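PDB 5T5I: tungsten-containing formylmethanofuran dehydrogenase 2 subunit C from Methanothermobacter wolfeii, which probably serves as a beta-helical subunit of the tungsten enzyme complex that reversibly converts carbon dioxide and methanofuran into formylmethanofuran, the first step of methanogenesis. Local coordinates for residues Q11-E17 and D72-R78; F26-I31 and V54-D60; V154-N160 and I173-I179; N178-G182 and V196-G202. All blocks are in the same frame, centred on the assembly; numbering follows the deposited sequence.

Contact 1 of 4, residues Q11-E17 and D72-R78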
loop_
_atom_site.group_PDB
_atom_site.type_symbol
_atom_site.label_atom_id
_atom_site.label_comp_id
_atom_site.label_asym_id
_atom_site.label_seq_id
_atom_site.Cartn_x
_atom_site.Cartn_y
_atom_site.Cartn_z
ATOM N N GLN C 11 54.956 1.846 14.848
ATOM C CA GLN C 11 53.959 1.402 15.818
ATOM C C GLN C 11 53.806 -0.121 15.707
ATOM O O GLN C 11 53.810 -0.651 14.595
ATOM C CB GLN C 11 52.600 2.073 15.576
ATOM C CG GLN C 11 52.552 3.535 15.997
ATOM C CD GLN C 11 52.084 3.699 17.421
ATOM O OE1 GLN C 11 50.877 3.665 17.699
ATOM N NE2 GLN C 11 53.005 3.948 18.347
ATOM N N PRO C 12 53.696 -0.838 16.840
ATOM C CA PRO C 12 53.519 -2.300 16.774
ATOM C C PRO C 12 52.091 -2.710 16.413
ATOM O O PRO C 12 51.162 -1.918 16.603
ATOM C CB PRO C 12 53.871 -2.753 18.197
ATOM C CG PRO C 12 53.504 -1.592 19.056
ATOM C CD PRO C 12 53.695 -0.349 18.236
ATOM N N GLU C 13 51.907 -3.956 15.921
ATOM C CA GLU C 13 50.570 -4.513 15.623
ATOM C C GLU C 13 49.784 -4.817 16.907
ATOM O O GLU C 13 48.555 -4.706 16.909
ATOM C CB GLU C 13 50.655 -5.787 14.765
ATOM C CG GLU C 13 51.028 -5.523 13.313
ATOM C CD GLU C 13 50.624 -6.611 12.337
ATOM O OE1 GLU C 13 50.388 -7.763 12.771
ATOM O OE2 GLU C 13 50.543 -6.306 11.125
ATOM N N VAL C 14 50.483 -5.239 17.983
ATOM C CA VAL C 14 49.882 -5.435 19.299
ATOM C C VAL C 14 49.890 -4.021 19.885
ATOM O O VAL C 14 50.977 -3.463 20.007
ATOM C CB VAL C 14 50.684 -6.417 20.180
ATOM C CG1 VAL C 14 50.151 -6.430 21.612
ATOM C CG2 VAL C 14 50.654 -7.814 19.585
ATOM N N PRO C 15 48.741 -3.385 20.197
ATOM C CA PRO C 15 48.801 -1.978 20.643
ATOM C C PRO C 15 49.575 -1.691 21.929
ATOM O O PRO C 15 49.783 -2.577 22.763
ATOM C CB PRO C 15 47.329 -1.577 20.806
ATOM C CG PRO C 15 46.539 -2.630 20.142
ATOM C CD PRO C 15 47.350 -3.869 20.092
ATOM N N LEU C 16 49.993 -0.432 22.067
ATOM C CA LEU C 16 50.633 0.088 23.266
ATOM C C LEU C 16 49.547 0.727 24.126
ATOM O O LEU C 16 48.568 1.257 23.590
ATOM C CB LEU C 16 51.656 1.192 22.913
ATOM C CG LEU C 16 52.814 0.818 21.981
ATOM C CD1 LEU C 16 53.651 2.039 21.662
ATOM C CD2 LEU C 16 53.684 -0.259 22.597
ATOM N N GLU C 17 49.721 0.698 25.449
ATOM C CA GLU C 17 48.852 1.423 26.397
ATOM C C GLU C 17 49.808 2.360 27.114
ATOM O O GLU C 17 50.737 1.889 27.760
ATOM C CB GLU C 17 48.126 0.522 27.406
ATOM C CG GLU C 17 47.222 -0.510 26.758
ATOM C CD GLU C 17 46.075 -1.001 27.622
ATOM O OE1 GLU C 17 45.405 -1.977 27.212
ATOM O OE2 GLU C 17 45.824 -0.397 28.693
ATOM N N ASP C 72 52.262 9.680 13.730
ATOM C CA ASP C 72 51.059 8.880 13.897
ATOM C C ASP C 72 51.185 7.854 15.034
ATOM O O ASP C 72 52.121 7.058 15.046
ATOM C CB ASP C 72 50.720 8.190 12.565
ATOM C CG ASP C 72 49.382 7.482 12.558
ATOM O OD1 ASP C 72 48.528 7.820 13.400
ATOM O OD2 ASP C 72 49.184 6.606 11.702
ATOM N N VAL C 73 50.220 7.860 15.980
ATOM C CA VAL C 73 50.194 6.895 17.086
ATOM C C VAL C 73 48.841 6.185 17.112
ATOM O O VAL C 73 48.204 6.050 18.167
ATOM C CB VAL C 73 50.626 7.507 18.449
ATOM C CG1 VAL C 73 52.123 7.765 18.469
ATOM C CG2 VAL C 73 49.859 8.785 18.780
ATOM N N TYR C 74 48.420 5.708 15.913
ATOM C CA TYR C 74 47.149 5.006 15.687
ATOM C C TYR C 74 46.967 3.773 16.591
ATOM O O TYR C 74 45.834 3.375 16.817
ATOM C CB TYR C 74 46.984 4.599 14.199
ATOM C CG TYR C 74 47.769 3.365 13.806
ATOM C CD1 TYR C 74 49.121 3.445 13.504
ATOM C CD2 TYR C 74 47.176 2.105 13.809
ATOM C CE1 TYR C 74 49.861 2.309 13.192
ATOM C CE2 TYR C 74 47.908 0.959 13.495
ATOM C CZ TYR C 74 49.253 1.068 13.189
ATOM O OH TYR C 74 50.007 -0.035 12.861
ATOM N N ASN C 75 48.071 3.148 17.050
ATOM C CA ASN C 75 48.009 1.970 17.912
ATOM C C ASN C 75 48.509 2.248 19.343
ATOM O O ASN C 75 49.015 1.342 20.004
ATOM C CB ASN C 75 48.728 0.777 17.241
ATOM C CG ASN C 75 47.781 -0.354 16.883
ATOM O OD1 ASN C 75 46.558 -0.212 16.925
ATOM N ND2 ASN C 75 48.319 -1.511 16.521
ATOM N N THR C 76 48.240 3.466 19.860
ATOM C CA THR C 76 48.600 3.846 21.232
ATOM C C THR C 76 47.349 4.321 21.951
ATOM O O THR C 76 46.710 5.302 21.533
ATOM C CB THR C 76 49.725 4.876 21.268
ATOM O OG1 THR C 76 50.811 4.383 20.485
ATOM C CG2 THR C 76 50.217 5.159 22.687
ATOM N N LYS C 77 47.014 3.613 23.037
ATOM C CA LYS C 77 45.825 3.841 23.858
ATOM C C LYS C 77 46.145 4.653 25.113
ATOM O O LYS C 77 47.278 4.652 25.584
ATOM C CB LYS C 77 45.232 2.482 24.298
ATOM C CG LYS C 77 44.784 1.596 23.148
ATOM C CD LYS C 77 44.389 0.190 23.614
ATOM C CE LYS C 77 43.847 -0.637 22.467
ATOM N NZ LYS C 77 43.517 -2.012 22.887
ATOM N N ARG C 78 45.115 5.329 25.652
ATOM C CA ARG C 78 45.118 6.053 26.935
ATOM C C ARG C 78 46.059 7.271 27.011
ATOM O O ARG C 78 46.387 7.701 28.110
ATOM C CB ARG C 78 45.406 5.069 28.092
ATOM C CG ARG C 78 44.438 3.894 28.123
ATOM C CD ARG C 78 44.642 2.988 29.319
ATOM N NE ARG C 78 43.701 1.868 29.290
ATOM C CZ ARG C 78 42.431 1.887 29.695
ATOM N NH1 ARG C 78 41.692 0.798 29.609
ATOM N NH2 ARG C 78 41.888 3.002 30.175
HETATM O O HOH W 1 46.585 -3.826 15.267
HETATM O O HOH W 2 42.801 -1.250 27.981
#
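A short parallel beta pairing, Leu16 with Thr76 and Glu17 with Lys77, ties the N-terminal part of the chain to its beta-helical body. Leu16 is gripped at both backbone ends: its N donates to Asn75 O and its O accepts from Lys77 N. Ahead of the strands, the bent chain of Gln11 (chi2 -91°) swings its amide into the type I turn Val73–Thr76, crossing the Thr76 side chain at about a right angle. Gln11 OE1 takes two bonds there, from Asn75 N at 2.9 Å in the carbonyl plane and from Thr76 OG1, also 2.9 Å away, on a lone pair. Gln11 CB meanwhile lies obliquely against Tyr74 CE1 (3.6 Å). With an alanine here, Asn75 N and Thr76 OG1 would probably lose their shared acceptor, while the CB against Tyr74 would stay.

The pairing illustrates how a loop between coils of a beta-helix can form the edge of a separate small sheet, since strand 38-41 flanks 16-17 on the other side and Ile39 and His41 pack on Leu16. Asn75 answers Gln11 in kind: its ND2 reaches Pro12 O at 2.9 Å by a nearly straight bond (174°), with that oxygen in its amide plane. Pro15 CB rests 4.0 Å from Lys77 CE, part of an extended chain whose NZ forms a salt bridge with an acidic side chain of another protein's chain. Glu17 OE2 meets Arg78 NE at 3.2 Å in a salt bridge, edge-on to the guanidinium but from above the carboxylate plane. Glu17 OE2 also pairs with a basic side chain of another protein's chain, and Arg78 NH2 bonds Gln81.

Contact 2 of 4, residues F26-I31 and V54-D60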
loop_
_atom_site.group_PDB
_atom_site.type_symbol
_atom_site.label_atom_id
_atom_site.label_comp_id
_atom_site.label_asym_id
_atom_site.label_seq_id
_atom_site.Cartn_x
_atom_site.Cartn_y
_atom_site.Cartn_z
ATOM N N PHE C 26 55.571 13.734 33.150
ATOM C CA PHE C 26 56.777 14.323 32.552
ATOM C C PHE C 26 57.356 15.421 33.441
ATOM O O PHE C 26 58.567 15.629 33.420
ATOM C CB PHE C 26 56.489 14.843 31.128
ATOM C CG PHE C 26 56.414 13.801 30.024
ATOM C CD1 PHE C 26 55.918 12.523 30.274
ATOM C CD2 PHE C 26 56.727 14.136 28.714
ATOM C CE1 PHE C 26 55.850 11.571 29.252
ATOM C CE2 PHE C 26 56.642 13.189 27.693
ATOM C CZ PHE C 26 56.194 11.917 27.968
ATOM N N ALA C 27 56.509 16.088 34.264
ATOM C CA ALA C 27 56.961 17.157 35.171
ATOM C C ALA C 27 58.038 16.680 36.150
ATOM O O ALA C 27 57.875 15.635 36.781
ATOM C CB ALA C 27 55.779 17.736 35.932
ATOM N N GLY C 28 59.140 17.429 36.216
ATOM C CA GLY C 28 60.265 17.152 37.102
ATOM C C GLY C 28 61.228 16.071 36.643
ATOM O O GLY C 28 62.149 15.730 37.389
ATOM N N LYS C 29 61.047 15.521 35.424
ATOM C CA LYS C 29 61.908 14.463 34.890
ATOM C C LYS C 29 62.804 14.999 33.784
ATOM O O LYS C 29 62.374 15.821 32.979
ATOM C CB LYS C 29 61.059 13.316 34.313
ATOM C CG LYS C 29 60.329 12.489 35.354
ATOM C CD LYS C 29 59.667 11.265 34.713
ATOM C CE LYS C 29 59.018 10.322 35.707
ATOM N NZ LYS C 29 58.042 11.020 36.588
ATOM N N SER C 30 64.032 14.483 33.704
ATOM C CA SER C 30 64.978 14.824 32.643
ATOM C C SER C 30 64.565 14.065 31.378
ATOM O O SER C 30 63.730 13.164 31.451
ATOM C CB SER C 30 66.387 14.385 33.036
ATOM O OG SER C 30 66.452 12.970 33.118
ATOM N N ILE C 31 65.203 14.370 30.240
ATOM C CA ILE C 31 64.924 13.669 28.979
ATOM C C ILE C 31 65.233 12.165 29.125
ATOM O O ILE C 31 64.439 11.333 28.682
ATOM C CB ILE C 31 65.697 14.336 27.799
ATOM C CG1 ILE C 31 65.183 15.774 27.524
ATOM C CG2 ILE C 31 65.652 13.487 26.524
ATOM C CD1 ILE C 31 63.676 15.911 27.139
ATOM N N VAL C 54 63.031 10.696 22.049
ATOM C CA VAL C 54 62.654 11.772 22.979
ATOM C C VAL C 54 63.691 12.902 22.922
ATOM O O VAL C 54 64.888 12.628 22.965
ATOM C CB VAL C 54 62.485 11.257 24.438
ATOM C CG1 VAL C 54 61.899 12.348 25.343
ATOM C CG2 VAL C 54 61.612 9.997 24.495
ATOM N N SER C 55 63.221 14.168 22.856
ATOM C CA SER C 55 64.060 15.368 22.871
ATOM C C SER C 55 63.268 16.561 23.443
ATOM O O SER C 55 62.056 16.455 23.660
ATOM C CB SER C 55 64.560 15.701 21.465
ATOM O OG SER C 55 63.496 16.033 20.592
ATOM N N GLY C 56 63.959 17.675 23.679
ATOM C CA GLY C 56 63.342 18.900 24.175
ATOM C C GLY C 56 63.864 19.386 25.506
ATOM O O GLY C 56 64.974 19.035 25.905
ATOM N N GLU C 57 63.047 20.192 26.206
ATOM C CA GLU C 57 63.431 20.826 27.473
ATOM C C GLU C 57 62.540 20.415 28.655
ATOM O O GLU C 57 61.334 20.648 28.617
ATOM C CB GLU C 57 63.463 22.374 27.348
ATOM C CG GLU C 57 62.306 23.007 26.578
ATOM C CD GLU C 57 62.274 24.525 26.558
ATOM O OE1 GLU C 57 62.861 25.159 27.465
ATOM O OE2 GLU C 57 61.630 25.081 25.639
ATOM N N PRO C 58 63.111 19.888 29.752
ATOM C CA PRO C 58 62.283 19.564 30.919
ATOM C C PRO C 58 61.693 20.784 31.639
ATOM O O PRO C 58 62.143 21.913 31.446
ATOM C CB PRO C 58 63.281 18.861 31.855
ATOM C CG PRO C 58 64.391 18.423 30.994
ATOM C CD PRO C 58 64.519 19.523 30.004
ATOM N N ALA C 59 60.701 20.537 32.501
ATOM C CA ALA C 59 60.096 21.576 33.336
ATOM C C ALA C 59 59.578 20.940 34.621
ATOM O O ALA C 59 59.189 19.768 34.616
ATOM C CB ALA C 59 58.975 22.289 32.595
ATOM N N ASP C 60 59.598 21.695 35.723
ATOM C CA ASP C 60 59.180 21.178 37.028
ATOM C C ASP C 60 57.666 21.087 37.242
ATOM O O ASP C 60 57.244 20.266 38.050
ATOM C CB ASP C 60 59.811 22.003 38.158
ATOM C CG ASP C 60 61.314 21.827 38.269
ATOM O OD1 ASP C 60 61.771 20.663 38.351
ATOM O OD2 ASP C 60 62.030 22.851 38.324
HETATM O O HOH W 3 60.335 17.558 32.573
#
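Ile31 makes the close-packed end of this contact, set against the turn of chain that leaves strand 52-56, whereas Gly28 and Asp60 meet at a much more exposed end. The Ile31 side chain splits into two branches. CG1 lies beside the backbone N (chi1 -66°) and carries CD1 down to 3.6 Å from Gly56 O, while CG2, on the other branch, faces the strand itself and comes 3.7 Å from Val54 O. CG2 also slides past Val54 CG1, the two side chains running in opposite directions, and Val54 in turn packs on Leu6 and Ile34. Gly56 suits this position: at its backbone angles a CB would be jammed against the carbonyl of Ser55.

Pro58 marks the transition. Its ring turns toward the other segment, with CB 3.4 Å from Lys29 O and CG 4.0 Å from Ser30 CA, yet the residue is largely exposed. Beyond it the meeting is between backbones. Gly28 N donates to Ala59 O at 2.8 Å in an almost straight bond (175°), and Ala27 CA adds a CA-H...O contact to the same oxygen. Here water does part of the joining: water 3 accepts from Ala59 N (3.0 Å) and bonds to Phe26 O and Lys29 O, bridging two carbonyls of one segment to an amide of the other.

Phe26 to Lys29 form a type II beta turn, with Gly28 at positive phi, between helices 23-26 and 31-35. Ser30 then serves as N-cap of the second helix; with Glu33 OE2 bonded back to Ser30 N, the arrangement is consistent with a capping box.

Contact 3 of 4, residues V154-N160 and I173-I179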
loop_
_atom_site.group_PDB
_atom_site.type_symbol
_atom_site.label_atom_id
_atom_site.label_comp_id
_atom_site.label_asym_id
_atom_site.label_seq_id
_atom_site.Cartn_x
_atom_site.Cartn_y
_atom_site.Cartn_z
ATOM N N VAL C 154 34.814 17.618 18.131
ATOM C CA VAL C 154 35.215 16.706 17.044
ATOM C C VAL C 154 34.871 17.444 15.747
ATOM O O VAL C 154 33.695 17.728 15.521
ATOM C CB VAL C 154 34.480 15.342 17.141
ATOM C CG1 VAL C 154 34.826 14.432 15.956
ATOM C CG2 VAL C 154 34.797 14.639 18.453
ATOM N N HIS C 155 35.871 17.755 14.905
ATOM C CA HIS C 155 35.644 18.504 13.656
ATOM C C HIS C 155 35.056 17.640 12.539
ATOM O O HIS C 155 34.367 18.171 11.676
ATOM C CB HIS C 155 36.909 19.229 13.192
ATOM C CG HIS C 155 37.299 20.361 14.088
ATOM N ND1 HIS C 155 37.382 21.648 13.616
ATOM C CD2 HIS C 155 37.556 20.373 15.419
ATOM C CE1 HIS C 155 37.742 22.393 14.646
ATOM N NE2 HIS C 155 37.826 21.673 15.757
ATOM N N GLY C 156 35.308 16.331 12.586
ATOM C CA GLY C 156 34.761 15.378 11.627
ATOM C C GLY C 156 33.489 14.743 12.160
ATOM O O GLY C 156 32.726 15.379 12.895
ATOM N N ASN C 157 33.286 13.471 11.837
ATOM C CA ASN C 157 32.134 12.673 12.281
ATOM C C ASN C 157 32.446 11.852 13.519
ATOM O O ASN C 157 33.612 11.628 13.842
ATOM C CB ASN C 157 31.711 11.704 11.164
ATOM C CG ASN C 157 31.399 12.401 9.863
ATOM O OD1 ASN C 157 30.750 13.455 9.839
ATOM N ND2 ASN C 157 31.874 11.865 8.756
ATOM N N ALA C 158 31.390 11.377 14.206
ATOM C CA ALA C 158 31.500 10.451 15.341
ATOM C C ALA C 158 30.454 9.348 15.157
ATOM O O ALA C 158 29.603 9.457 14.268
ATOM C CB ALA C 158 31.341 11.161 16.676
ATOM N N ASP C 159 30.545 8.273 15.921
ATOM C CA ASP C 159 29.667 7.107 15.715
ATOM C C ASP C 159 28.504 7.006 16.721
ATOM O O ASP C 159 27.633 7.879 16.691
ATOM C CB ASP C 159 30.526 5.839 15.659
ATOM C CG ASP C 159 31.562 5.842 14.541
ATOM O OD1 ASP C 159 31.293 6.454 13.480
ATOM O OD2 ASP C 159 32.630 5.216 14.716
ATOM N N ASN C 160 28.417 5.932 17.540
ATOM C CA ASN C 160 27.285 5.722 18.437
ATOM C C ASN C 160 27.515 6.159 19.856
ATOM O O ASN C 160 28.640 6.140 20.350
ATOM C CB ASN C 160 26.909 4.236 18.493
ATOM C CG ASN C 160 26.314 3.658 17.238
ATOM O OD1 ASN C 160 26.108 4.334 16.236
ATOM N ND2 ASN C 160 25.929 2.404 17.308
ATOM N N ILE C 173 29.944 18.095 17.920
ATOM C CA ILE C 173 30.321 17.296 16.741
ATOM C C ILE C 173 30.030 18.195 15.546
ATOM O O ILE C 173 28.865 18.535 15.310
ATOM C CB ILE C 173 29.541 15.947 16.626
ATOM C CG1 ILE C 173 29.539 15.157 17.945
ATOM C CG2 ILE C 173 30.088 15.083 15.464
ATOM C CD1 ILE C 173 30.892 14.790 18.537
ATOM N N LYS C 174 31.060 18.601 14.808
ATOM C CA LYS C 174 30.865 19.480 13.651
ATOM C C LYS C 174 30.336 18.717 12.414
ATOM O O LYS C 174 29.694 19.315 11.560
ATOM C CB LYS C 174 32.123 20.281 13.353
ATOM C CG LYS C 174 32.531 21.176 14.531
ATOM C CD LYS C 174 33.698 22.145 14.180
ATOM C CE LYS C 174 33.642 23.580 14.690
ATOM N NZ LYS C 174 32.638 23.864 15.763
ATOM N N GLY C 175 30.581 17.407 12.355
ATOM C CA GLY C 175 30.068 16.535 11.308
ATOM C C GLY C 175 28.796 15.807 11.726
ATOM O O GLY C 175 27.984 16.321 12.507
ATOM N N ASP C 176 28.632 14.588 11.215
ATOM C CA ASP C 176 27.475 13.734 11.488
ATOM C C ASP C 176 27.749 12.719 12.598
ATOM O O ASP C 176 28.901 12.399 12.889
ATOM C CB ASP C 176 27.116 12.950 10.213
ATOM C CG ASP C 176 26.914 13.823 8.993
ATOM O OD1 ASP C 176 26.324 14.913 9.138
ATOM O OD2 ASP C 176 27.379 13.430 7.898
ATOM N N VAL C 177 26.673 12.182 13.182
ATOM C CA VAL C 177 26.721 11.072 14.137
ATOM C C VAL C 177 25.833 9.943 13.608
ATOM O O VAL C 177 24.960 10.169 12.759
ATOM C CB VAL C 177 26.377 11.417 15.608
ATOM C CG1 VAL C 177 27.304 12.492 16.163
ATOM C CG2 VAL C 177 24.924 11.819 15.764
ATOM N N ASN C 178 26.016 8.740 14.149
ATOM C CA ASN C 178 25.216 7.597 13.747
ATOM C C ASN C 178 23.969 7.475 14.638
ATOM O O ASN C 178 23.055 8.280 14.457
ATOM C CB ASN C 178 26.072 6.330 13.663
ATOM C CG ASN C 178 25.346 5.195 12.985
ATOM O OD1 ASN C 178 24.833 5.360 11.900
ATOM N ND2 ASN C 178 25.323 4.016 13.565
ATOM N N ILE C 179 23.903 6.531 15.605
ATOM C CA ILE C 179 22.689 6.395 16.410
ATOM C C ILE C 179 22.924 6.615 17.898
ATOM O O ILE C 179 24.037 6.505 18.392
ATOM C CB ILE C 179 21.970 5.047 16.148
ATOM C CG1 ILE C 179 22.814 3.833 16.631
ATOM C CG2 ILE C 179 21.595 4.921 14.675
ATOM C CD1 ILE C 179 22.035 2.507 16.676
HETATM O O HOH W 4 25.997 8.991 18.691
#
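Ile173 pairs in parallel with Val154, and its CD1 lies 3.9 Å from Val154 CB and also touches Ala158 CB. Lys174 N next donates straight to Val154 O, while its aliphatic chain runs alongside His155 and sets CD over one face of the ring, 4.0 Å from the centroid in a CH-pi contact; His155 NE2 bonds Glu127. At Gly175 a CB would clash with Asn157 OD1 and Gly156 O, and the N makes a weak bond to that same carbonyl. Asp176 N turns to a side chain instead, meeting Asn157 OD1 at 2.8 Å, and Asp176 O accepts from Ala158 N. Val177 CA offers a CA-H...O contact to Ala158 O. Asn178 N bonds Asp159 O, and its ND2 reaches Asn160 OD1 (2.8 Å) on a lone pair, the two amides nearly coplanar at 8°. Ile179 N supplies a second bond to Asn160 OD1, 3.2 Å long and from above the carbonyl plane.

The pattern passes from coil to coil of the beta-helix: Asp131 OD1 takes Asn157 N from one side, Asp176 OD1 takes Asn195 N on the other, and strand 196-198 packs on Val177 and Ile179.

Contact 4 of 4, residues N178-G182 and V196-G202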
loop_
_atom_site.group_PDB
_atom_site.type_symbol
_atom_site.label_atom_id
_atom_site.label_comp_id
_atom_site.label_asym_id
_atom_site.label_seq_id
_atom_site.Cartn_x
_atom_site.Cartn_y
_atom_site.Cartn_z
ATOM N N ASN C 178 26.016 8.740 14.149
ATOM C CA ASN C 178 25.216 7.597 13.747
ATOM C C ASN C 178 23.969 7.475 14.638
ATOM O O ASN C 178 23.055 8.280 14.457
ATOM C CB ASN C 178 26.072 6.330 13.663
ATOM C CG ASN C 178 25.346 5.195 12.985
ATOM O OD1 ASN C 178 24.833 5.360 11.900
ATOM N ND2 ASN C 178 25.323 4.016 13.565
ATOM N N ILE C 179 23.903 6.531 15.605
ATOM C CA ILE C 179 22.689 6.395 16.410
ATOM C C ILE C 179 22.924 6.615 17.898
ATOM O O ILE C 179 24.037 6.505 18.392
ATOM C CB ILE C 179 21.970 5.047 16.148
ATOM C CG1 ILE C 179 22.814 3.833 16.631
ATOM C CG2 ILE C 179 21.595 4.921 14.675
ATOM C CD1 ILE C 179 22.035 2.507 16.676
ATOM N N MET C 180 21.848 6.953 18.596
ATOM C CA MET C 180 21.771 7.094 20.051
ATOM C C MET C 180 22.715 8.135 20.690
ATOM O O MET C 180 23.237 7.873 21.780
ATOM C CB MET C 180 21.954 5.714 20.717
ATOM C CG MET C 180 21.013 4.662 20.148
ATOM S SD MET C 180 20.986 3.008 20.904
ATOM C CE MET C 180 22.598 2.358 20.432
ATOM N N PRO C 181 22.877 9.351 20.112
ATOM C CA PRO C 181 23.643 10.386 20.826
ATOM C C PRO C 181 22.841 10.850 22.046
ATOM O O PRO C 181 21.612 10.957 21.967
ATOM C CB PRO C 181 23.774 11.508 19.793
ATOM C CG PRO C 181 22.550 11.383 18.954
ATOM C CD PRO C 181 22.288 9.888 18.863
ATOM N N GLY C 182 23.521 11.058 23.167
ATOM C CA GLY C 182 22.879 11.460 24.416
ATOM C C GLY C 182 22.058 10.380 25.107
ATOM O O GLY C 182 21.197 10.695 25.942
ATOM N N VAL C 196 21.884 13.177 12.189
ATOM C CA VAL C 196 21.714 12.055 13.126
ATOM C C VAL C 196 20.896 10.987 12.389
ATOM O O VAL C 196 19.875 11.317 11.789
ATOM C CB VAL C 196 20.977 12.458 14.436
ATOM C CG1 VAL C 196 20.831 11.261 15.386
ATOM C CG2 VAL C 196 21.667 13.625 15.133
ATOM N N VAL C 197 21.289 9.711 12.487
ATOM C CA VAL C 197 20.514 8.629 11.857
ATOM C C VAL C 197 19.256 8.349 12.707
ATOM O O VAL C 197 18.147 8.362 12.175
ATOM C CB VAL C 197 21.359 7.350 11.632
ATOM C CG1 VAL C 197 20.502 6.189 11.127
ATOM C CG2 VAL C 197 22.515 7.632 10.676
ATOM N N ALA C 198 19.423 8.098 14.006
ATOM C CA ALA C 198 18.277 7.769 14.857
ATOM C C ALA C 198 18.555 7.864 16.352
ATOM O O ALA C 198 19.703 7.879 16.792
ATOM C CB ALA C 198 17.800 6.354 14.548
ATOM N N ARG C 199 17.459 7.890 17.114
ATOM C CA ARG C 199 17.405 7.761 18.565
ATOM C C ARG C 199 18.146 8.826 19.369
ATOM O O ARG C 199 18.686 8.506 20.432
ATOM C CB ARG C 199 17.906 6.344 18.956
ATOM C CG ARG C 199 17.129 5.230 18.284
ATOM C CD ARG C 199 17.795 3.862 18.387
ATOM N NE ARG C 199 17.064 2.909 17.557
ATOM C CZ ARG C 199 17.323 1.613 17.436
ATOM N NH1 ARG C 199 18.301 1.055 18.136
ATOM N NH2 ARG C 199 16.571 0.853 16.652
ATOM N N ALA C 200 18.118 10.091 18.928
ATOM C CA ALA C 200 18.759 11.156 19.709
ATOM C C ALA C 200 18.008 11.317 21.034
ATOM O O ALA C 200 16.782 11.321 21.049
ATOM C CB ALA C 200 18.746 12.483 18.941
ATOM N N GLY C 201 18.749 11.366 22.129
ATOM C CA GLY C 201 18.158 11.545 23.443
ATOM C C GLY C 201 17.400 10.347 23.987
ATOM O O GLY C 201 16.621 10.505 24.932
ATOM N N GLY C 202 17.628 9.155 23.414
ATOM C CA GLY C 202 16.988 7.930 23.880
ATOM C C GLY C 202 17.225 7.739 25.365
ATOM O O GLY C 202 18.363 7.846 25.818
#
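Ile179 and Ala198 form a parallel beta bridge between adjacent coils of the beta-helix, and beyond it the chains bend together through Met180 and Arg199. Val197 N donates to Asn178 O and Met180 N to Ala198 O, one bond before the bridge and one after. On the bridge, Ile179 CG2 rests 3.9 Å from Val197 CB and also touches Ala198 CB; Val197 CG2 lies 3.5 Å from Asn178 OD1.

Arg199 shows how one long side chain can serve two surfaces in succession. Its CB meets Met180 CG at 3.7 Å. CG stands beside the backbone N (chi1 -56°) and starts an extended run parallel to Met180, the two chains pointing the same way. CD is 3.8 Å from Met180 CG and then passes SD. At the tip, SD sits near the edge of the guanidinium and Ile179 CD1 approaches NH1 obliquely. The charge is met outside the two segments: Arg199 NE forms a salt bridge with an acidic side chain of another protein's chain, and NH1 bonds that chain's backbone.

Pro181 fills the inner side. Its CG touches Val196 CG1 and Ala200 CB, both at 4.0 Å, and Pro181 O accepts a nearly straight bond (175°) from Gly201 N, a residue of the type II turn Arg199–Gly202. A glycine in its place would probably open a gap beside Val196 and Ala200 and let the backbone before that bond flex.

Apolar packing and backbone bonds thus join coil to coil here, even at the cost of a buried, partnerless Ala198 N, while the cationic group is spent on the subunit interface.

From the N terminus, contact 1 is the first to open, and it closes a long loop when residues 72-78 return to 11-17. Contact 2 is nested inside that loop, joining the turn between helices 23-26 and 31-35 to the end of strand 52-56; the two do not touch, with nearest atoms about 10 Å apart. Contacts 3 and 4 follow in series. Each closes a short loop of one coil, and they share Asn178 and Ile179, so segment 173-179 is held by 154-160 before it and by 196-202 after it. Contact 2 lies on the opposite side of the chain's centre from both. The first pair thus fastens the N-terminal elaborations, the second the stacked coils.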